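Long-range contacts in Efb homologous protein (Staphylococcus aureus subsp. aureus Mu50, PDB 2NOJ), which probably binds complement component C3, as a small helical member of the staphylococcal fibrinogen-binding protein family, and so helps the bacterium evade complement: residues B[31-36]-B[46-51]; B[35-40]-B[71-76]. The protein carries 1 engineered substitution. All blocks are in the same frame, centred on the assembly; numbering follows the deposited sequence.

Contact 1 (B[31-36]-B[46-51]); sequences KAVELF and RKAQRA. Engineered in segment 31-36: E34 (natural residue Asn).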
ATOM      1  N   LYS B  31      15.050  -7.430 -20.514  1.00 28.58           N
ATOM      2  CA  LYS B  31      16.065  -8.165 -19.789  1.00 29.86           C
ATOM      3  C   LYS B  31      15.444  -8.856 -18.547  1.00 28.11           C
ATOM      4  O   LYS B  31      15.866  -9.950 -18.125  1.00 29.95           O
ATOM      5  CB  LYS B  31      17.195  -7.218 -19.386  1.00 31.62           C
ATOM      6  N   ALA B  32      14.424  -8.224 -17.979  1.00 24.82           N
ATOM      7  CA  ALA B  32      13.752  -8.775 -16.822  1.00 21.19           C
ATOM      8  C   ALA B  32      12.874  -9.973 -17.182  1.00 19.47           C
ATOM      9  O   ALA B  32      12.873 -10.968 -16.471  1.00 17.35           O
ATOM     10  CB  ALA B  32      12.918  -7.690 -16.143  1.00 17.95           C
ATOM     11  N   VAL B  33      12.124  -9.884 -18.277  1.00 18.70           N
ATOM     12  CA  VAL B  33      11.257 -10.995 -18.680  1.00 19.90           C
ATOM     13  C   VAL B  33      12.060 -12.179 -19.202  1.00 24.45           C
ATOM     14  O   VAL B  33      11.702 -13.329 -18.971  1.00 24.36           O
ATOM     15  CB  VAL B  33      10.223 -10.573 -19.771  1.00 18.05           C
ATOM     16  CG1 VAL B  33       9.532 -11.787 -20.324  1.00 15.28           C
ATOM     17  CG2 VAL B  33       9.160  -9.634 -19.177  1.00 16.21           C
ATOM     18  N   GLU B  34      13.151 -11.919 -19.911  1.00 30.49           N
ATOM     19  CA  GLU B  34      13.964 -13.037 -20.417  1.00 34.81           C
ATOM     20  C   GLU B  34      14.507 -13.900 -19.261  1.00 34.16           C
ATOM     21  O   GLU B  34      14.418 -15.124 -19.308  1.00 33.60           O
ATOM     22  CB  GLU B  34      15.122 -12.513 -21.278  1.00 34.30           C
ATOM     23  N   LEU B  35      15.049 -13.251 -18.228  1.00 32.10           N
ATOM     24  CA  LEU B  35      15.603 -13.954 -17.081  1.00 32.74           C
ATOM     25  C   LEU B  35      14.511 -14.747 -16.361  1.00 32.12           C
ATOM     26  O   LEU B  35      14.773 -15.826 -15.796  1.00 30.14           O
ATOM     27  CB  LEU B  35      16.241 -12.965 -16.114  1.00 32.82           C
ATOM     28  N   PHE B  36      13.294 -14.202 -16.366  1.00 27.52           N
ATOM     29  CA  PHE B  36      12.169 -14.863 -15.716  1.00 22.89           C
ATOM     30  C   PHE B  36      11.757 -16.130 -16.469  1.00 24.64           C
ATOM     31  O   PHE B  36      11.425 -17.150 -15.857  1.00 21.63           O
ATOM     32  CB  PHE B  36      10.980 -13.906 -15.617  1.00 17.85           C
ATOM     33  CG  PHE B  36       9.732 -14.541 -15.085  1.00 13.38           C
ATOM     34  CD1 PHE B  36       9.790 -15.458 -14.029  1.00 11.45           C
ATOM     35  CD2 PHE B  36       8.491 -14.200 -15.598  1.00 13.67           C
ATOM     36  CE1 PHE B  36       8.637 -16.016 -13.485  1.00  7.82           C
ATOM     37  CE2 PHE B  36       7.322 -14.755 -15.058  1.00 11.89           C
ATOM     38  CZ  PHE B  36       7.407 -15.671 -13.991  1.00 10.66           C
ATOM     39  N   ARG B  46       8.716 -11.193  -9.744  1.00 22.52           N
ATOM     40  CA  ARG B  46       8.440  -9.878  -9.186  1.00 24.96           C
ATOM     41  C   ARG B  46       9.184  -8.832  -9.990  1.00 24.96           C
ATOM     42  O   ARG B  46       8.631  -7.776 -10.336  1.00 23.46           O
ATOM     43  CB  ARG B  46       8.829  -9.811  -7.710  1.00 26.88           C
ATOM     44  CG  ARG B  46       7.948 -10.680  -6.832  1.00 34.22           C
ATOM     45  CD  ARG B  46       8.246 -10.544  -5.338  1.00 43.36           C
ATOM     46  NE  ARG B  46       7.599  -9.395  -4.704  1.00 50.18           N
ATOM     47  CZ  ARG B  46       8.152  -8.190  -4.606  1.00 56.17           C
ATOM     48  NH1 ARG B  46       9.365  -7.967  -5.100  1.00 58.06           N
ATOM     49  NH2 ARG B  46       7.495  -7.203  -4.010  1.00 60.66           N
ATOM     50  N   LYS B  47      10.423  -9.156 -10.329  1.00 26.48           N
ATOM     51  CA  LYS B  47      11.259  -8.242 -11.096  1.00 29.58           C
ATOM     52  C   LYS B  47      10.749  -8.038 -12.531  1.00 24.26           C
ATOM     53  O   LYS B  47      10.767  -6.923 -13.046  1.00 22.46           O
ATOM     54  CB  LYS B  47      12.712  -8.742 -11.110  1.00 33.93           C
ATOM     55  CG  LYS B  47      13.662  -7.837 -11.889  1.00 43.30           C
ATOM     56  CD  LYS B  47      15.071  -8.405 -11.913  1.00 53.45           C
ATOM     57  CE  LYS B  47      16.020  -7.528 -12.713  1.00 59.32           C
ATOM     58  NZ  LYS B  47      17.420  -8.075 -12.684  1.00 66.95           N
ATOM     59  N   ALA B  48      10.280  -9.114 -13.158  1.00 21.56           N
ATOM     60  CA  ALA B  48       9.767  -9.037 -14.521  1.00 22.74           C
ATOM     61  C   ALA B  48       8.436  -8.273 -14.601  1.00 19.48           C
ATOM     62  O   ALA B  48       8.238  -7.432 -15.495  1.00 18.87           O
ATOM     63  CB  ALA B  48       9.608 -10.444 -15.103  1.00 19.31           C
ATOM     64  N   GLN B  49       7.531  -8.535 -13.664  1.00 18.27           N
ATOM     65  CA  GLN B  49       6.235  -7.848 -13.702  1.00 18.40           C
ATOM     66  C   GLN B  49       6.344  -6.326 -13.486  1.00 20.27           C
ATOM     67  O   GLN B  49       5.657  -5.538 -14.159  1.00 16.64           O
ATOM     68  CB  GLN B  49       5.275  -8.446 -12.663  1.00 16.66           C
ATOM     69  CG  GLN B  49       3.908  -7.833 -12.702  1.00 15.69           C
ATOM     70  CD  GLN B  49       3.199  -8.099 -14.021  1.00 16.61           C
ATOM     71  OE1 GLN B  49       2.836  -9.234 -14.320  1.00 15.14           O
ATOM     72  NE2 GLN B  49       2.999  -7.050 -14.813  1.00 15.96           N
ATOM     73  N   ARG B  50       7.205  -5.934 -12.544  1.00 23.52           N
ATOM     74  CA  ARG B  50       7.420  -4.532 -12.212  1.00 25.97           C
ATOM     75  C   ARG B  50       8.098  -3.851 -13.386  1.00 25.48           C
ATOM     76  O   ARG B  50       7.747  -2.733 -13.747  1.00 27.24           O
ATOM     77  CB  ARG B  50       8.287  -4.410 -10.954  1.00 30.10           C
ATOM     78  CG  ARG B  50       8.337  -3.009 -10.325  1.00 39.74           C
ATOM     79  CD  ARG B  50       9.098  -3.040  -8.994  1.00 48.89           C
ATOM     80  NE  ARG B  50       8.661  -2.000  -8.060  1.00 60.54           N
ATOM     81  CZ  ARG B  50       9.276  -0.833  -7.879  1.00 67.92           C
ATOM     82  NH1 ARG B  50      10.375  -0.533  -8.567  1.00 72.00           N
ATOM     83  NH2 ARG B  50       8.793   0.040  -7.000  1.00 73.11           N
ATOM     84  N   ALA B  51       9.068  -4.514 -13.997  1.00 24.08           N
ATOM     85  CA  ALA B  51       9.742  -3.905 -15.136  1.00 25.46           C
ATOM     86  C   ALA B  51       8.690  -3.507 -16.181  1.00 22.33           C
ATOM     87  O   ALA B  51       8.622  -2.354 -16.607  1.00 21.83           O
ATOM     88  CB  ALA B  51      10.752  -4.874 -15.728  1.00 23.27           C
TER
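F36, whose chi1 of 174° turns CG away from the backbone N, leads its ring along the flank of A48, while V33, at a chi1 of 170°, places CG1 anti to N and leaves CG2 as the branch that meets the same methyl. A48 CB is thus touched from several directions: F36 CB lies 3.8 Å away and ring atom F36 CD2 3.9 Å, the ring approaching it obliquely, and V33 CG2 closes the set at 4.2 Å. The carbonyl oxygen of A32 also rests against this methyl, 3.6 Å from A48 CB.

One turn along helix 42-54, A51 takes up the other end of the seam, its CB 3.6 Å from A32 CB. Because A32, A48 and A51 offer nothing larger than a methyl, the backbones come close, with A32 CA and A48 CA 4.6 Å apart and the segment axes approaching to 8.0 Å. The two segments run antiparallel at 150°, as neighbouring helices 24-39 and 42-54 do in an up-down-up three-helix bundle. Helix 61-76 completes the core, where I70 packs on V33, A48 and Q49, and the Q49 amide bonds to Q67.

No hydrogen bond joins the segments, so the seam rests on apolar packing. At its exposed margin K47 stretches out fully extended, and the second methylene of its chain, CG, lies beside A32 CB. R46 points away from this seam and, outside the two segments, forms a salt bridge with an acidic side chain of the bound partner protein.

Contact 2 (B[35-40]-B[71-76]); sequences LFKRTR and DLVLKY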
ATOM      1  N   LEU B  35      15.049 -13.251 -18.228  1.00 32.10           N
ATOM      2  CA  LEU B  35      15.603 -13.954 -17.081  1.00 32.74           C
ATOM      3  C   LEU B  35      14.511 -14.747 -16.361  1.00 32.12           C
ATOM      4  O   LEU B  35      14.773 -15.826 -15.796  1.00 30.14           O
ATOM      5  CB  LEU B  35      16.241 -12.965 -16.114  1.00 32.82           C
ATOM      6  N   PHE B  36      13.294 -14.202 -16.366  1.00 27.52           N
ATOM      7  CA  PHE B  36      12.169 -14.863 -15.716  1.00 22.89           C
ATOM      8  C   PHE B  36      11.757 -16.130 -16.469  1.00 24.64           C
ATOM      9  O   PHE B  36      11.425 -17.150 -15.857  1.00 21.63           O
ATOM     10  CB  PHE B  36      10.980 -13.906 -15.617  1.00 17.85           C
ATOM     11  CG  PHE B  36       9.732 -14.541 -15.085  1.00 13.38           C
ATOM     12  CD1 PHE B  36       9.790 -15.458 -14.029  1.00 11.45           C
ATOM     13  CD2 PHE B  36       8.491 -14.200 -15.598  1.00 13.67           C
ATOM     14  CE1 PHE B  36       8.637 -16.016 -13.485  1.00  7.82           C
ATOM     15  CE2 PHE B  36       7.322 -14.755 -15.058  1.00 11.89           C
ATOM     16  CZ  PHE B  36       7.407 -15.671 -13.991  1.00 10.66           C
ATOM     17  N   LYS B  37      11.777 -16.057 -17.798  1.00 26.75           N
ATOM     18  CA  LYS B  37      11.411 -17.200 -18.617  1.00 32.34           C
ATOM     19  C   LYS B  37      12.357 -18.358 -18.351  1.00 36.09           C
ATOM     20  O   LYS B  37      11.941 -19.508 -18.274  1.00 34.29           O
ATOM     21  CB  LYS B  37      11.444 -16.836 -20.100  1.00 31.43           C
ATOM     22  CG  LYS B  37      10.374 -15.840 -20.533  1.00 33.12           C
ATOM     23  CD  LYS B  37       9.530 -16.381 -21.688  1.00 34.07           C
ATOM     24  CE  LYS B  37      10.320 -16.531 -22.973  1.00 36.33           C
ATOM     25  NZ  LYS B  37       9.477 -17.153 -24.038  1.00 41.46           N
ATOM     26  N   ARG B  38      13.633 -18.047 -18.193  1.00 38.46           N
ATOM     27  CA  ARG B  38      14.622 -19.074 -17.944  1.00 42.56           C
ATOM     28  C   ARG B  38      14.625 -19.548 -16.477  1.00 44.70           C
ATOM     29  O   ARG B  38      14.503 -20.739 -16.200  1.00 48.41           O
ATOM     30  CB  ARG B  38      15.996 -18.548 -18.345  1.00 43.00           C
ATOM     31  N   THR B  39      14.744 -18.603 -15.548  1.00 47.13           N
ATOM     32  CA  THR B  39      14.803 -18.875 -14.108  1.00 44.83           C
ATOM     33  C   THR B  39      13.532 -19.446 -13.467  1.00 41.06           C
ATOM     34  O   THR B  39      13.594 -20.369 -12.656  1.00 40.35           O
ATOM     35  CB  THR B  39      15.173 -17.593 -13.352  1.00 46.77           C
ATOM     36  OG1 THR B  39      16.252 -16.934 -14.030  1.00 50.07           O
ATOM     37  CG2 THR B  39      15.589 -17.914 -11.937  1.00 48.11           C
ATOM     38  N   ARG B  40      12.387 -18.875 -13.819  1.00 39.56           N
ATOM     39  CA  ARG B  40      11.104 -19.313 -13.289  1.00 36.05           C
ATOM     40  C   ARG B  40      11.057 -19.343 -11.764  1.00 34.39           C
ATOM     41  O   ARG B  40      10.859 -20.399 -11.168  1.00 32.45           O
ATOM     42  CB  ARG B  40      10.746 -20.694 -13.856  1.00 39.23           C
ATOM     43  CG  ARG B  40      10.731 -20.731 -15.382  1.00 44.04           C
ATOM     44  CD  ARG B  40      10.199 -22.052 -15.954  1.00 48.66           C
ATOM     45  NE  ARG B  40      11.069 -23.202 -15.691  1.00 54.02           N
ATOM     46  CZ  ARG B  40      10.945 -24.006 -14.636  1.00 56.03           C
ATOM     47  NH1 ARG B  40       9.984 -23.787 -13.741  1.00 56.43           N
ATOM     48  NH2 ARG B  40      11.772 -25.032 -14.481  1.00 55.14           N
ATOM     49  N   ASP B  71       2.549 -13.818 -18.321  1.00 25.50           N
ATOM     50  CA  ASP B  71       1.348 -14.605 -18.099  1.00 28.34           C
ATOM     51  C   ASP B  71       1.496 -16.066 -18.512  1.00 26.87           C
ATOM     52  O   ASP B  71       0.917 -16.940 -17.881  1.00 26.67           O
ATOM     53  CB  ASP B  71       0.159 -13.972 -18.855  1.00 29.65           C
ATOM     54  CG  ASP B  71      -0.303 -12.627 -18.242  1.00 34.88           C
ATOM     55  OD1 ASP B  71       0.544 -11.839 -17.757  1.00 34.93           O
ATOM     56  OD2 ASP B  71      -1.525 -12.345 -18.258  1.00 38.20           O
ATOM     57  N   LEU B  72       2.265 -16.328 -19.569  1.00 27.65           N
ATOM     58  CA  LEU B  72       2.439 -17.696 -20.055  1.00 29.57           C
ATOM     59  C   LEU B  72       3.268 -18.566 -19.134  1.00 28.98           C
ATOM     60  O   LEU B  72       3.088 -19.788 -19.082  1.00 29.38           O
ATOM     61  CB  LEU B  72       3.065 -17.704 -21.454  1.00 30.28           C
ATOM     62  CG  LEU B  72       2.092 -17.370 -22.591  1.00 32.25           C
ATOM     63  CD1 LEU B  72       2.814 -17.420 -23.929  1.00 31.99           C
ATOM     64  CD2 LEU B  72       0.942 -18.361 -22.564  1.00 32.40           C
ATOM     65  N   VAL B  73       4.184 -17.945 -18.406  1.00 29.23           N
ATOM     66  CA  VAL B  73       5.012 -18.716 -17.499  1.00 27.47           C
ATOM     67  C   VAL B  73       4.196 -18.994 -16.248  1.00 30.06           C
ATOM     68  O   VAL B  73       4.238 -20.095 -15.704  1.00 31.09           O
ATOM     69  CB  VAL B  73       6.313 -17.959 -17.117  1.00 26.14           C
ATOM     70  CG1 VAL B  73       7.236 -18.894 -16.332  1.00 22.29           C
ATOM     71  CG2 VAL B  73       7.017 -17.423 -18.381  1.00 21.45           C
ATOM     72  N   LEU B  74       3.425 -18.006 -15.809  1.00 31.48           N
ATOM     73  CA  LEU B  74       2.637 -18.175 -14.604  1.00 33.93           C
ATOM     74  C   LEU B  74       1.617 -19.274 -14.724  1.00 35.81           C
ATOM     75  O   LEU B  74       1.406 -20.018 -13.773  1.00 34.57           O
ATOM     76  CB  LEU B  74       1.930 -16.877 -14.219  1.00 34.38           C
ATOM     77  CG  LEU B  74       2.693 -15.822 -13.427  1.00 36.69           C
ATOM     78  CD1 LEU B  74       3.932 -15.379 -14.172  1.00 36.88           C
ATOM     79  CD2 LEU B  74       1.773 -14.640 -13.201  1.00 37.77           C
ATOM     80  N   LYS B  75       1.004 -19.393 -15.895  1.00 36.95           N
ATOM     81  CA  LYS B  75      -0.039 -20.396 -16.116  1.00 38.12           C
ATOM     82  C   LYS B  75       0.412 -21.853 -16.180  1.00 37.91           C
ATOM     83  O   LYS B  75      -0.275 -22.738 -15.677  1.00 37.50           O
ATOM     84  CB  LYS B  75      -0.841 -20.052 -17.384  1.00 37.38           C
ATOM     85  N   TYR B  76       1.559 -22.101 -16.796  1.00 37.58           N
ATOM     86  CA  TYR B  76       2.062 -23.464 -16.936  1.00 38.03           C
ATOM     87  C   TYR B  76       3.202 -23.831 -15.997  1.00 38.07           C
ATOM     88  O   TYR B  76       3.760 -24.933 -16.099  1.00 36.88           O
ATOM     89  CB  TYR B  76       2.487 -23.693 -18.383  1.00 37.49           C
ATOM     90  CG  TYR B  76       1.344 -23.523 -19.339  1.00 38.49           C
ATOM     91  CD1 TYR B  76       1.503 -22.816 -20.528  1.00 39.14           C
ATOM     92  CD2 TYR B  76       0.098 -24.079 -19.058  1.00 39.55           C
ATOM     93  CE1 TYR B  76       0.440 -22.666 -21.420  1.00 41.03           C
ATOM     94  CE2 TYR B  76      -0.968 -23.943 -19.937  1.00 41.76           C
ATOM     95  CZ  TYR B  76      -0.794 -23.237 -21.121  1.00 41.25           C
ATOM     96  OH  TYR B  76      -1.838 -23.136 -22.011  1.00 40.14           O
TER
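V73 and L74 approach the F36 ring in two different ways. V73 CG1 sits over one face, 4.0 Å from F36 CZ, and the valine and phenylalanine side chains lie alongside each other, pointing opposite ways. L74 instead comes in roughly perpendicular to F36 and brings CD1 to the ring edge, in the ring plane, 3.5 Å from F36 CZ. CB of L74 does not itself face helix 24-39; the branching further out carries CD1 across. A chi1 of -172° swings V73 CG1 to the side where it also meets R40, whose CG lies 4.1 Å from V73 CG1, these two side chains again nearly perpendicular. On the other flank, the aliphatic part of K37 runs past V73 CG2, and its NZ makes a weak hydrogen bond to Q69.

R40 follows the last helical residue and has positive phi. Just before it, T39 OG1 and T39 N bond to L35 O from opposite faces of its carbonyl plane, so one oxygen serves both donors at this helix end. H45 of helix 42-54 meets the F36 ring and also touches L74. The two segments run nearly parallel, at 19°, the arrangement of first and third helices in an up-down-up three-helix bundle.

How the contacts relate
Helix 24-39 is common to both contacts, and F36 takes part in each: contact 1 joins the helix to helix 42-54, contact 2 to helix 61-76. Contact 1 lies near the centre of the chain and is largely buried, an antiparallel seam of small methyl groups that allows a close approach. Contact 2, about 9 Å away centre to centre, sits toward one end of the bundle and is partly exposed; there the helices run nearly parallel and stand farther apart, with larger side chains filling the distance and charged ones at the margins. Neither interface has a hydrogen bond between its segments.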